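Local coordinates for nitrate regulatory protein (Klebsiella oxytoca, PDB 4AKK) that senses nitrate and nitrite and, in response, binds the terminator in the nasF operon leader RNA so that transcription reads through it, at residues 219-224 and 387-392; 364-369 and 402-407; 371-376 and 408-413. All blocks are in the same frame, centred on the assembly; numbering follows the deposited sequence.

Contact 1 (219-224 and 387-392)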
ATOM      1  N   LEU A 219     -19.018  18.922  11.104  1.00 41.20           N
ATOM      2  CA  LEU A 219     -18.751  19.530   9.801  1.00 36.71           C
ATOM      3  C   LEU A 219     -17.313  20.021   9.727  1.00 32.69           C
ATOM      4  O   LEU A 219     -16.619  19.814   8.731  1.00 29.22           O
ATOM      5  CB  LEU A 219     -19.737  20.677   9.528  1.00 33.09           C
ATOM      6  CG  LEU A 219     -19.663  21.340   8.151  1.00 34.94           C
ATOM      7  CD1 LEU A 219     -19.892  20.315   7.052  1.00 29.71           C
ATOM      8  CD2 LEU A 219     -20.675  22.496   8.034  1.00 31.60           C
ATOM      9  N   ARG A 220     -16.857  20.653  10.800  1.00 31.13           N
ATOM     10  CA  ARG A 220     -15.480  21.090  10.875  1.00 35.89           C
ATOM     11  C   ARG A 220     -14.458  19.942  10.719  1.00 36.17           C
ATOM     12  O   ARG A 220     -13.418  20.107  10.067  1.00 27.50           O
ATOM     13  CB  ARG A 220     -15.236  21.872  12.173  1.00 35.53           C
ATOM     14  CG  ARG A 220     -13.760  22.232  12.369  1.00 35.61           C
ATOM     15  CD  ARG A 220     -13.533  23.093  13.602  1.00 34.30           C
ATOM     16  NE  ARG A 220     -13.617  22.324  14.834  1.00 40.93           N
ATOM     17  CZ  ARG A 220     -13.346  22.817  16.039  1.00 46.12           C
ATOM     18  NH1 ARG A 220     -12.988  24.087  16.174  1.00 38.45           N
ATOM     19  NH2 ARG A 220     -13.444  22.041  17.114  1.00 43.94           N
ATOM     20  N   GLN A 221     -14.727  18.786  11.325  1.00 34.63           N
ATOM     21  CA  GLN A 221     -13.781  17.671  11.194  1.00 33.15           C
ATOM     22  C   GLN A 221     -13.776  17.169   9.743  1.00 30.78           C
ATOM     23  O   GLN A 221     -12.718  16.942   9.162  1.00 34.59           O
ATOM     24  CB  GLN A 221     -14.090  16.535  12.191  1.00 33.08           C
ATOM     25  CG  GLN A 221     -12.991  15.464  12.281  1.00 32.34           C
ATOM     26  CD  GLN A 221     -11.661  15.988  12.824  1.00 34.98           C
ATOM     27  OE1 GLN A 221     -11.589  16.521  13.935  1.00 34.53           O
ATOM     28  NE2 GLN A 221     -10.600  15.826  12.040  1.00 34.66           N
ATOM     29  N   GLN A 222     -14.962  17.036   9.154  1.00 32.12           N
ATOM     30  CA  GLN A 222     -15.076  16.613   7.765  1.00 36.38           C
ATOM     31  C   GLN A 222     -14.355  17.591   6.831  1.00 38.59           C
ATOM     32  O   GLN A 222     -13.733  17.188   5.849  1.00 35.28           O
ATOM     33  CB  GLN A 222     -16.544  16.507   7.359  1.00 33.70           C
ATOM     34  CG  GLN A 222     -17.335  15.437   8.112  1.00 37.24           C
ATOM     35  CD  GLN A 222     -18.791  15.389   7.663  1.00 46.86           C
ATOM     36  OE1 GLN A 222     -19.170  16.042   6.694  1.00 43.38           O
ATOM     37  NE2 GLN A 222     -19.612  14.620   8.369  1.00 48.50           N
ATOM     38  N   LEU A 223     -14.440  18.878   7.139  1.00 30.42           N
ATOM     39  CA  LEU A 223     -13.804  19.879   6.292  1.00 36.53           C
ATOM     40  C   LEU A 223     -12.298  19.723   6.397  1.00 31.92           C
ATOM     41  O   LEU A 223     -11.594  19.582   5.400  1.00 30.14           O
ATOM     42  CB  LEU A 223     -14.233  21.294   6.698  1.00 30.99           C
ATOM     43  CG  LEU A 223     -13.503  22.443   6.000  1.00 36.25           C
ATOM     44  CD1 LEU A 223     -13.788  22.422   4.488  1.00 30.39           C
ATOM     45  CD2 LEU A 223     -13.942  23.768   6.614  1.00 37.73           C
ATOM     46  N   VAL A 224     -11.807  19.748   7.627  1.00 31.56           N
ATOM     47  CA  VAL A 224     -10.407  19.525   7.891  1.00 33.21           C
ATOM     48  C   VAL A 224      -9.899  18.258   7.195  1.00 34.35           C
ATOM     49  O   VAL A 224      -8.796  18.244   6.653  1.00 35.39           O
ATOM     50  CB  VAL A 224     -10.169  19.405   9.412  1.00 38.18           C
ATOM     51  CG1 VAL A 224      -8.800  18.805   9.706  1.00 32.85           C
ATOM     52  CG2 VAL A 224     -10.334  20.773  10.075  1.00 41.04           C
ATOM     53  N   GLN A 387      -8.459  23.604  22.815  1.00 46.55           N
ATOM     54  CA  GLN A 387      -7.038  23.885  22.663  1.00 43.04           C
ATOM     55  C   GLN A 387      -6.286  22.638  22.193  1.00 42.87           C
ATOM     56  O   GLN A 387      -5.415  22.706  21.323  1.00 44.93           O
ATOM     57  CB  GLN A 387      -6.463  24.369  23.995  1.00 49.01           C
ATOM     58  CG  GLN A 387      -4.971  24.699  23.973  1.00 55.56           C
ATOM     59  CD  GLN A 387      -4.454  25.123  25.344  1.00 64.46           C
ATOM     60  OE1 GLN A 387      -5.154  24.992  26.354  1.00 64.53           O
ATOM     61  NE2 GLN A 387      -3.225  25.634  25.385  1.00 59.05           N
ATOM     62  N   ALA A 388      -6.626  21.506  22.798  1.00 45.03           N
ATOM     63  CA  ALA A 388      -6.058  20.212  22.442  1.00 47.00           C
ATOM     64  C   ALA A 388      -6.280  19.895  20.964  1.00 41.55           C
ATOM     65  O   ALA A 388      -5.354  19.498  20.251  1.00 42.37           O
ATOM     66  CB  ALA A 388      -6.674  19.122  23.317  1.00 42.43           C
ATOM     67  N   TRP A 389      -7.516  20.073  20.513  1.00 39.83           N
ATOM     68  CA  TRP A 389      -7.867  19.801  19.128  1.00 41.37           C
ATOM     69  C   TRP A 389      -7.094  20.731  18.200  1.00 38.62           C
ATOM     70  O   TRP A 389      -6.544  20.297  17.187  1.00 39.55           O
ATOM     71  CB  TRP A 389      -9.378  19.941  18.911  1.00 38.79           C
ATOM     72  CG  TRP A 389      -9.817  19.523  17.538  1.00 38.32           C
ATOM     73  CD1 TRP A 389     -10.174  18.263  17.135  1.00 37.73           C
ATOM     74  CD2 TRP A 389      -9.936  20.363  16.384  1.00 31.95           C
ATOM     75  NE1 TRP A 389     -10.504  18.267  15.796  1.00 36.77           N
ATOM     76  CE2 TRP A 389     -10.370  19.546  15.312  1.00 36.94           C
ATOM     77  CE3 TRP A 389      -9.715  21.730  16.149  1.00 36.53           C
ATOM     78  CZ2 TRP A 389     -10.592  20.051  14.025  1.00 37.73           C
ATOM     79  CZ3 TRP A 389      -9.941  22.235  14.870  1.00 36.39           C
ATOM     80  CH2 TRP A 389     -10.375  21.396  13.824  1.00 36.06           C
ATOM     81  N   GLN A 390      -7.029  22.008  18.556  1.00 42.91           N
ATOM     82  CA  GLN A 390      -6.314  22.974  17.732  1.00 41.03           C
ATOM     83  C   GLN A 390      -4.843  22.603  17.617  1.00 42.15           C
ATOM     84  O   GLN A 390      -4.257  22.709  16.542  1.00 43.83           O
ATOM     85  CB  GLN A 390      -6.476  24.392  18.283  1.00 43.61           C
ATOM     86  CG  GLN A 390      -7.895  24.942  18.175  1.00 43.50           C
ATOM     87  CD  GLN A 390      -8.304  25.308  16.743  1.00 43.22           C
ATOM     88  OE1 GLN A 390      -7.324  25.467  15.859  1.00 51.05           O
ATOM     89  NE2 GLN A 390      -9.495  25.445  16.445  1.00 47.67           N
ATOM     90  N   ALA A 391      -4.250  22.149  18.721  1.00 44.87           N
ATOM     91  CA  ALA A 391      -2.840  21.740  18.716  1.00 38.71           C
ATOM     92  C   ALA A 391      -2.581  20.617  17.708  1.00 41.31           C
ATOM     93  O   ALA A 391      -1.617  20.660  16.949  1.00 41.15           O
ATOM     94  CB  ALA A 391      -2.407  21.315  20.103  1.00 37.03           C
ATOM     95  N   LEU A 392      -3.455  19.617  17.708  1.00 42.48           N
ATOM     96  CA  LEU A 392      -3.342  18.490  16.789  1.00 40.84           C
ATOM     97  C   LEU A 392      -3.470  18.934  15.322  1.00 37.64           C
ATOM     98  O   LEU A 392      -2.682  18.522  14.467  1.00 38.45           O
ATOM     99  CB  LEU A 392      -4.401  17.430  17.144  1.00 36.30           C
ATOM    100  CG  LEU A 392      -4.236  16.772  18.527  1.00 36.31           C
ATOM    101  CD1 LEU A 392      -5.454  15.947  18.930  1.00 34.24           C
ATOM    102  CD2 LEU A 392      -2.993  15.907  18.592  1.00 32.58           C
TER
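Arg220 lays its guanidinium flat over one face of the Trp389 indole, the two planes only 9° apart. Arg220 CZ sits 3.9 Å from the centroid of the six-membered ring of Trp389, 19° off its normal, so the stack is also a cation-pi interaction. The Arg220 chain stays extended through CD and bends at chi3 (75°), laying the planar group on the ring. Gln221 meets the same indole at its edge: Trp389 NE1 donates to Gln221 OE1 over 2.8 Å, with the acceptor nearly in the ring plane and the amide plane steeply turned against it. That bond satisfies the indole's one polar atom inside a buried contact. Val224 adds a methyl at another part of the edge, CG2 lying 3.8 Å from Trp389 CH2. Long side chains from both helices span the wide 13.3 Å axis spacing, Trp389 meeting Arg220 and Gln221 between them. Arg220 NH1 forms a salt bridge with Glu386, and the carbonyl of Cys267 accepts from both Arg220 NH1 and Gln390 NE2. The cation-pi stack and the indole hydrogen bond lie at the junction of the NIT nitrate-receptor region and the ANTAR RNA-binding region, the coupling this protein is built around.

Contact 2 (364-369 and 402-407)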
ATOM      1  N   LEU A 364     -15.183   7.122  12.346  1.00 34.33           N
ATOM      2  CA  LEU A 364     -15.365   7.068  13.792  1.00 34.63           C
ATOM      3  C   LEU A 364     -14.214   6.320  14.448  1.00 30.89           C
ATOM      4  O   LEU A 364     -13.802   6.647  15.557  1.00 31.18           O
ATOM      5  CB  LEU A 364     -16.721   6.446  14.154  1.00 31.57           C
ATOM      6  CG  LEU A 364     -17.922   7.252  13.651  1.00 43.92           C
ATOM      7  CD1 LEU A 364     -19.234   6.581  14.026  1.00 40.69           C
ATOM      8  CD2 LEU A 364     -17.883   8.681  14.179  1.00 39.85           C
ATOM      9  N   GLU A 365     -13.690   5.317  13.761  1.00 27.32           N
ATOM     10  CA  GLU A 365     -12.435   4.707  14.201  1.00 34.09           C
ATOM     11  C   GLU A 365     -11.338   5.760  14.381  1.00 41.00           C
ATOM     12  O   GLU A 365     -10.607   5.756  15.375  1.00 38.53           O
ATOM     13  CB  GLU A 365     -11.980   3.648  13.204  1.00 38.27           C
ATOM     14  CG  GLU A 365     -12.499   2.257  13.496  1.00 52.97           C
ATOM     15  CD  GLU A 365     -11.834   1.637  14.717  1.00 68.26           C
ATOM     16  OE1 GLU A 365     -10.865   2.236  15.248  1.00 64.03           O
ATOM     17  OE2 GLU A 365     -12.279   0.546  15.138  1.00 67.28           O
ATOM     18  N   GLU A 366     -11.232   6.674  13.423  1.00 36.49           N
ATOM     19  CA  GLU A 366     -10.163   7.671  13.448  1.00 38.62           C
ATOM     20  C   GLU A 366     -10.437   8.742  14.484  1.00 41.12           C
ATOM     21  O   GLU A 366      -9.509   9.269  15.110  1.00 37.15           O
ATOM     22  CB  GLU A 366      -9.985   8.303  12.067  1.00 34.61           C
ATOM     23  CG  GLU A 366      -9.614   7.281  11.006  1.00 45.22           C
ATOM     24  CD  GLU A 366      -9.354   7.918   9.655  1.00 50.02           C
ATOM     25  OE1 GLU A 366      -9.658   9.119   9.506  1.00 52.46           O
ATOM     26  OE2 GLU A 366      -8.847   7.221   8.748  1.00 57.43           O
ATOM     27  N   ARG A 367     -11.713   9.068  14.668  1.00 36.16           N
ATOM     28  CA  ARG A 367     -12.067  10.046  15.681  1.00 35.92           C
ATOM     29  C   ARG A 367     -11.743   9.538  17.081  1.00 34.54           C
ATOM     30  O   ARG A 367     -11.337  10.313  17.945  1.00 36.66           O
ATOM     31  CB  ARG A 367     -13.528  10.461  15.549  1.00 41.26           C
ATOM     32  CG  ARG A 367     -13.707  11.447  14.421  1.00 48.25           C
ATOM     33  CD  ARG A 367     -15.130  11.572  13.979  1.00 52.41           C
ATOM     34  NE  ARG A 367     -15.213  12.205  12.669  1.00 51.13           N
ATOM     35  CZ  ARG A 367     -16.326  12.733  12.176  1.00 56.09           C
ATOM     36  NH1 ARG A 367     -17.437  12.701  12.899  1.00 57.22           N
ATOM     37  NH2 ARG A 367     -16.329  13.294  10.970  1.00 47.18           N
ATOM     38  N   LYS A 368     -11.888   8.233  17.288  1.00 35.22           N
ATOM     39  CA  LYS A 368     -11.547   7.616  18.571  1.00 38.91           C
ATOM     40  C   LYS A 368     -10.070   7.853  18.888  1.00 36.65           C
ATOM     41  O   LYS A 368      -9.692   8.177  20.020  1.00 37.26           O
ATOM     42  CB  LYS A 368     -11.826   6.106  18.548  1.00 37.25           C
ATOM     43  CG  LYS A 368     -11.420   5.405  19.848  1.00 37.45           C
ATOM     44  CD  LYS A 368     -10.687   4.099  19.583  1.00 50.00           C
ATOM     45  CE  LYS A 368     -11.560   3.116  18.827  1.00 53.29           C
ATOM     46  NZ  LYS A 368     -11.098   1.715  19.008  1.00 56.57           N
ATOM     47  N   LEU A 369      -9.234   7.680  17.879  1.00 34.72           N
ATOM     48  CA  LEU A 369      -7.812   7.955  18.026  1.00 33.11           C
ATOM     49  C   LEU A 369      -7.541   9.416  18.341  1.00 31.36           C
ATOM     50  O   LEU A 369      -6.714   9.728  19.200  1.00 30.54           O
ATOM     51  CB  LEU A 369      -7.073   7.541  16.765  1.00 35.33           C
ATOM     52  CG  LEU A 369      -7.170   6.040  16.534  1.00 38.41           C
ATOM     53  CD1 LEU A 369      -6.681   5.658  15.142  1.00 35.09           C
ATOM     54  CD2 LEU A 369      -6.389   5.309  17.617  1.00 41.94           C
ATOM     55  N   ARG A 402      -2.279  13.981   8.150  1.00 37.33           N
ATOM     56  CA  ARG A 402      -3.667  14.056   8.579  1.00 36.50           C
ATOM     57  C   ARG A 402      -3.677  14.117  10.101  1.00 32.83           C
ATOM     58  O   ARG A 402      -2.721  13.694  10.738  1.00 32.12           O
ATOM     59  CB  ARG A 402      -4.455  12.850   8.084  1.00 40.25           C
ATOM     60  CG  ARG A 402      -4.346  12.564   6.582  1.00 43.82           C
ATOM     61  CD  ARG A 402      -5.084  11.258   6.259  1.00 47.05           C
ATOM     62  NE  ARG A 402      -6.507  11.372   6.569  1.00 41.84           N
ATOM     63  CZ  ARG A 402      -7.296  10.360   6.922  1.00 48.96           C
ATOM     64  NH1 ARG A 402      -6.813   9.124   7.018  1.00 43.72           N
ATOM     65  NH2 ARG A 402      -8.577  10.593   7.185  1.00 41.72           N
ATOM     66  N   MET A 403      -4.737  14.676  10.676  1.00 35.55           N
ATOM     67  CA  MET A 403      -4.890  14.731  12.133  1.00 33.60           C
ATOM     68  C   MET A 403      -4.822  13.332  12.767  1.00 28.83           C
ATOM     69  O   MET A 403      -4.259  13.166  13.839  1.00 26.48           O
ATOM     70  CB  MET A 403      -6.207  15.433  12.531  1.00 26.73           C
ATOM     71  CG  MET A 403      -6.221  16.993  12.417  1.00 33.62           C
ATOM     72  SD  MET A 403      -7.727  17.792  13.091  1.00 24.10           S
ATOM     73  CE  MET A 403      -7.537  17.467  14.839  1.00 30.21           C
ATOM     74  N   VAL A 404      -5.394  12.326  12.111  1.00 28.08           N
ATOM     75  CA  VAL A 404      -5.374  10.988  12.693  1.00 29.82           C
ATOM     76  C   VAL A 404      -3.959  10.417  12.732  1.00 29.70           C
ATOM     77  O   VAL A 404      -3.617   9.667  13.650  1.00 31.97           O
ATOM     78  CB  VAL A 404      -6.355  10.006  12.008  1.00 33.50           C
ATOM     79  CG1 VAL A 404      -5.996   9.793  10.541  1.00 27.80           C
ATOM     80  CG2 VAL A 404      -6.396   8.680  12.781  1.00 31.58           C
ATOM     81  N   GLU A 405      -3.135  10.801  11.758  1.00 33.95           N
ATOM     82  CA  GLU A 405      -1.720  10.405  11.732  1.00 35.30           C
ATOM     83  C   GLU A 405      -0.941  11.077  12.856  1.00 30.16           C
ATOM     84  O   GLU A 405      -0.120  10.451  13.501  1.00 30.81           O
ATOM     85  CB  GLU A 405      -1.080  10.723  10.378  1.00 31.02           C
ATOM     86  CG  GLU A 405      -1.621   9.889   9.231  1.00 37.38           C
ATOM     87  CD  GLU A 405      -1.205  10.427   7.865  1.00 48.57           C
ATOM     88  OE1 GLU A 405      -0.943  11.646   7.760  1.00 43.63           O
ATOM     89  OE2 GLU A 405      -1.146   9.635   6.896  1.00 55.30           O
ATOM     90  N   ILE A 406      -1.210  12.353  13.094  1.00 33.24           N
ATOM     91  CA  ILE A 406      -0.628  13.041  14.241  1.00 32.22           C
ATOM     92  C   ILE A 406      -1.047  12.347  15.521  1.00 29.58           C
ATOM     93  O   ILE A 406      -0.243  12.166  16.428  1.00 29.57           O
ATOM     94  CB  ILE A 406      -1.121  14.502  14.333  1.00 35.95           C
ATOM     95  CG1 ILE A 406      -0.699  15.297  13.094  1.00 30.34           C
ATOM     96  CG2 ILE A 406      -0.643  15.146  15.641  1.00 31.86           C
ATOM     97  CD1 ILE A 406       0.798  15.211  12.772  1.00 26.97           C
ATOM     98  N   ALA A 407      -2.324  11.978  15.594  1.00 28.76           N
ATOM     99  CA  ALA A 407      -2.874  11.353  16.787  1.00 25.19           C
ATOM    100  C   ALA A 407      -2.204  10.023  17.056  1.00 28.29           C
ATOM    101  O   ALA A 407      -1.850   9.714  18.201  1.00 27.29           O
ATOM    102  CB  ALA A 407      -4.387  11.156  16.646  1.00 28.96           C
TER
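Helix 364-369 and helix 403-407 approach to 9.1 Å between axes and cross at 45°, with Glu366 CA 5.9 Å from Val404 CA and Leu369 facing Ala407. Ala407 suits so close a passage: its methyl CB rests 3.7 Å from the backbone O of Leu369, and the small residue lets the helices come near. One turn back, Val404 offers both methyls to the other helix. With CG1 between the backbone N and the carbonyl carbon (chi1 62°), CG2 stands anti to the N, which directs it between Glu366 CB, at 3.7 Å, and Leu369 CD1, at 3.8 Å. The other methyl, CG1, packs near the carboxylate of Glu366 and over the rim of one face of the Arg402 guanidinium, so valine lends an apolar flank to the ion pair.

That pair is formed by Glu366 and Arg402, where a bend at chi3 of Arg402 brings its guanidinium round to the end of the extended Glu366. Both oxygens are engaged, but unequally. Arg402 NH1 reaches OE2 of Glu366 at 3.3 Å with a fairly straight N-H, on the syn side though out of the carboxylate plane. Arg402 NH2 is nearer to Glu366 OE1, at 3.0 Å, yet the bond is bent and weak. With the two planes 57° apart, this is a twisted two-point salt bridge, not a coplanar one. Arg402 is also the N-cap residue of its helix, and its backbone N donates to Glu405 OE1 over 2.7 Å, the N3-to-N-cap half of a capping box.

Around this crossing, helix 341-358 covers Glu366 and Arg402 through Gln356, helix 385-399 packs on Met403 and Ile406, and Met403 also touches helix 217-240. Ile406 further meets Thr412 of the second subunit.

Contact 3 (371-376 and 408-413)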
ATOM      1  N   GLU A 371      -9.646  11.545  19.740  1.00 34.52           N
ATOM      2  CA  GLU A 371     -10.140  11.833  21.086  1.00 38.02           C
ATOM      3  C   GLU A 371      -9.114  11.409  22.144  1.00 36.30           C
ATOM      4  O   GLU A 371      -8.789  12.175  23.055  1.00 39.35           O
ATOM      5  CB  GLU A 371     -11.496  11.164  21.332  1.00 38.91           C
ATOM      6  CG  GLU A 371     -12.647  11.763  20.513  1.00 39.08           C
ATOM      7  CD  GLU A 371     -12.838  13.242  20.771  1.00 44.73           C
ATOM      8  OE1 GLU A 371     -12.515  13.703  21.889  1.00 46.87           O
ATOM      9  OE2 GLU A 371     -13.304  13.948  19.855  1.00 57.43           O
ATOM     10  N   LYS A 372      -8.599  10.192  22.008  1.00 35.00           N
ATOM     11  CA  LYS A 372      -7.489   9.730  22.852  1.00 37.68           C
ATOM     12  C   LYS A 372      -6.272  10.673  22.852  1.00 36.28           C
ATOM     13  O   LYS A 372      -5.746  11.027  23.911  1.00 36.56           O
ATOM     14  CB  LYS A 372      -7.047   8.338  22.421  1.00 38.55           C
ATOM     15  CG  LYS A 372      -7.979   7.204  22.812  1.00 44.15           C
ATOM     16  CD  LYS A 372      -7.523   5.913  22.126  1.00 51.02           C
ATOM     17  CE  LYS A 372      -8.231   4.679  22.660  1.00 62.36           C
ATOM     18  NZ  LYS A 372      -7.540   4.119  23.853  1.00 79.35           N
ATOM     19  N   ALA A 373      -5.802  11.070  21.675  1.00 36.01           N
ATOM     20  CA  ALA A 373      -4.694  12.027  21.620  1.00 32.47           C
ATOM     21  C   ALA A 373      -5.038  13.340  22.330  1.00 39.28           C
ATOM     22  O   ALA A 373      -4.193  13.928  23.009  1.00 36.53           O
ATOM     23  CB  ALA A 373      -4.262  12.284  20.192  1.00 26.69           C
ATOM     24  N   LYS A 374      -6.277  13.802  22.169  1.00 36.57           N
ATOM     25  CA  LYS A 374      -6.722  15.005  22.866  1.00 40.63           C
ATOM     26  C   LYS A 374      -6.611  14.835  24.382  1.00 41.72           C
ATOM     27  O   LYS A 374      -6.083  15.705  25.076  1.00 40.52           O
ATOM     28  CB  LYS A 374      -8.153  15.368  22.478  1.00 37.57           C
ATOM     29  CG  LYS A 374      -8.260  16.170  21.189  1.00 42.27           C
ATOM     30  CD  LYS A 374      -9.694  16.168  20.650  1.00 44.27           C
ATOM     31  CE  LYS A 374     -10.709  16.508  21.737  1.00 45.79           C
ATOM     32  NZ  LYS A 374     -12.121  16.422  21.241  1.00 51.38           N
ATOM     33  N   SER A 375      -7.105  13.711  24.887  1.00 39.67           N
ATOM     34  CA  SER A 375      -7.012  13.413  26.314  1.00 46.43           C
ATOM     35  C   SER A 375      -5.569  13.439  26.803  1.00 45.01           C
ATOM     36  O   SER A 375      -5.291  13.931  27.893  1.00 47.16           O
ATOM     37  CB  SER A 375      -7.644  12.061  26.626  1.00 44.72           C
ATOM     38  OG  SER A 375      -8.939  11.992  26.056  1.00 51.17           O
ATOM     39  N   VAL A 376      -4.653  12.912  25.994  1.00 42.54           N
ATOM     40  CA  VAL A 376      -3.243  12.911  26.365  1.00 41.02           C
ATOM     41  C   VAL A 376      -2.744  14.331  26.586  1.00 47.45           C
ATOM     42  O   VAL A 376      -2.047  14.605  27.562  1.00 48.63           O
ATOM     43  CB  VAL A 376      -2.358  12.210  25.312  1.00 38.38           C
ATOM     44  CG1 VAL A 376      -0.884  12.556  25.538  1.00 43.36           C
ATOM     45  CG2 VAL A 376      -2.579  10.696  25.353  1.00 42.52           C
ATOM     46  N   ARG A 408      -2.061   9.232  15.994  1.00 30.10           N
ATOM     47  CA  ARG A 408      -1.398   7.948  16.067  1.00 29.42           C
ATOM     48  C   ARG A 408       0.040   8.141  16.495  1.00 32.45           C
ATOM     49  O   ARG A 408       0.531   7.404  17.339  1.00 31.18           O
ATOM     50  CB  ARG A 408      -1.448   7.226  14.725  1.00 34.04           C
ATOM     51  CG  ARG A 408      -2.775   6.562  14.436  1.00 43.18           C
ATOM     52  CD  ARG A 408      -2.677   5.592  13.262  1.00 45.09           C
ATOM     53  NE  ARG A 408      -3.978   5.022  12.937  1.00 48.37           N
ATOM     54  CZ  ARG A 408      -4.666   5.297  11.833  1.00 49.41           C
ATOM     55  NH1 ARG A 408      -4.170   6.120  10.922  1.00 44.00           N
ATOM     56  NH2 ARG A 408      -5.851   4.734  11.636  1.00 56.75           N
ATOM     57  N   ALA A 409       0.721   9.131  15.923  1.00 29.58           N
ATOM     58  CA  ALA A 409       2.105   9.378  16.316  1.00 32.06           C
ATOM     59  C   ALA A 409       2.222   9.619  17.822  1.00 34.44           C
ATOM     60  O   ALA A 409       3.111   9.082  18.467  1.00 32.25           O
ATOM     61  CB  ALA A 409       2.712  10.547  15.533  1.00 27.84           C
ATOM     62  N   LEU A 410       1.321  10.420  18.382  1.00 29.36           N
ATOM     63  CA  LEU A 410       1.405  10.766  19.804  1.00 33.35           C
ATOM     64  C   LEU A 410       1.107   9.584  20.734  1.00 37.97           C
ATOM     65  O   LEU A 410       1.734   9.445  21.784  1.00 34.94           O
ATOM     66  CB  LEU A 410       0.498  11.955  20.140  1.00 32.46           C
ATOM     67  CG  LEU A 410       0.314  12.340  21.615  1.00 38.55           C
ATOM     68  CD1 LEU A 410       1.648  12.651  22.275  1.00 39.91           C
ATOM     69  CD2 LEU A 410      -0.644  13.526  21.759  1.00 35.01           C
ATOM     70  N   LEU A 411       0.151   8.742  20.350  1.00 32.71           N
ATOM     71  CA  LEU A 411      -0.184   7.559  21.140  1.00 33.73           C
ATOM     72  C   LEU A 411       0.952   6.535  21.080  1.00 35.15           C
ATOM     73  O   LEU A 411       1.188   5.785  22.027  1.00 36.87           O
ATOM     74  CB  LEU A 411      -1.495   6.933  20.651  1.00 30.71           C
ATOM     75  CG  LEU A 411      -2.751   7.806  20.722  1.00 33.89           C
ATOM     76  CD1 LEU A 411      -3.892   7.164  19.947  1.00 35.35           C
ATOM     77  CD2 LEU A 411      -3.154   8.057  22.161  1.00 35.47           C
ATOM     78  N   THR A 412       1.659   6.514  19.958  1.00 32.62           N
ATOM     79  CA  THR A 412       2.789   5.616  19.794  1.00 32.69           C
ATOM     80  C   THR A 412       3.919   5.909  20.780  1.00 33.89           C
ATOM     81  O   THR A 412       4.611   4.998  21.224  1.00 35.26           O
ATOM     82  CB  THR A 412       3.338   5.660  18.362  1.00 34.22           C
ATOM     83  OG1 THR A 412       2.311   5.242  17.452  1.00 33.73           O
ATOM     84  CG2 THR A 412       4.544   4.728  18.224  1.00 31.56           C
ATOM     85  N   VAL A 413       4.110   7.174  21.127  1.00 38.12           N
ATOM     86  CA  VAL A 413       5.220   7.539  21.997  1.00 41.28           C
ATOM     87  C   VAL A 413       4.795   8.068  23.373  1.00 44.39           C
ATOM     88  O   VAL A 413       5.608   8.639  24.101  1.00 44.27           O
ATOM     89  CB  VAL A 413       6.110   8.615  21.341  1.00 41.52           C
ATOM     90  CG1 VAL A 413       6.636   8.144  19.996  1.00 38.09           C
ATOM     91  CG2 VAL A 413       5.342   9.911  21.199  1.00 43.09           C
TER
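Leu410 and Val376 reach toward each other tip to tip, Leu410 CD2 lying 3.9 Å from Val376 CG1. Both side chains use the same first torsion: CG of Leu410 (chi1 172°) and CG1 of Val376 each lie opposite the backbone nitrogen, which brings them together between the helices. The same CD2 of Leu410 also rests 4.1 Å from Ala373 CB and 3.8 Å from the carbonyl O of Ala373, so one methyl settles against a small residue and its backbone. Alanine is apt here because its short side chain lets CD2 of Leu410 come down onto the backbone of the helix.

Leu411 takes the other conformation. Its CG points opposite its own carbonyl carbon (chi1 -61°), and although its CB leaves at the flank of the interface, its branched end comes nearer to the other helix. CD2 of Leu411 then lies 3.9 Å from Lys372 CB and somewhat farther, 4.2 Å, from Val376 CG2. Lys372 contributes just the foot of its chain: CB packs on Leu411 at the margin, while the rest of the chain leads away, as suits an exposed lysine. The interface is packing by apolar side chains, partly against the backbone of Ala373, without hydrogen bonds across.

The same helix 408-412 also meets the second subunit, where Ala409 packs on Thr412 and Leu410 on Val413 of that chain, and Thr412 OG1 bonds to Gln401 of it. Crossing at 55°, with leucine, valine and alanine filling the angle, the two helices form part of the small helical bundle of the ANTAR domain.

Contacts 2 and 3 are successive levels of one pairing, helix 360-380 against helix 403-412, and meet where Ala407 CB packs on Ala373 CB. Contact 1 joins helix 385-399, the helix between those two in the chain, to helix 217-240 of the NIT region. Met403 connects contact 1 with contact 2 by touching Trp389, Gln221 and Val224, while Leu392 links contact 1 to contact 3 through Ala373 and Lys374. All three are largely buried, contact 3 having an exposed lysine at its margin. Chemistry changes: aromatic and cationic between domains, mixed apolar and ionic in contact 2, apolar side chains in contact 3. Helix 403-412 meets the second subunit in contacts 2 and 3, more in the latter.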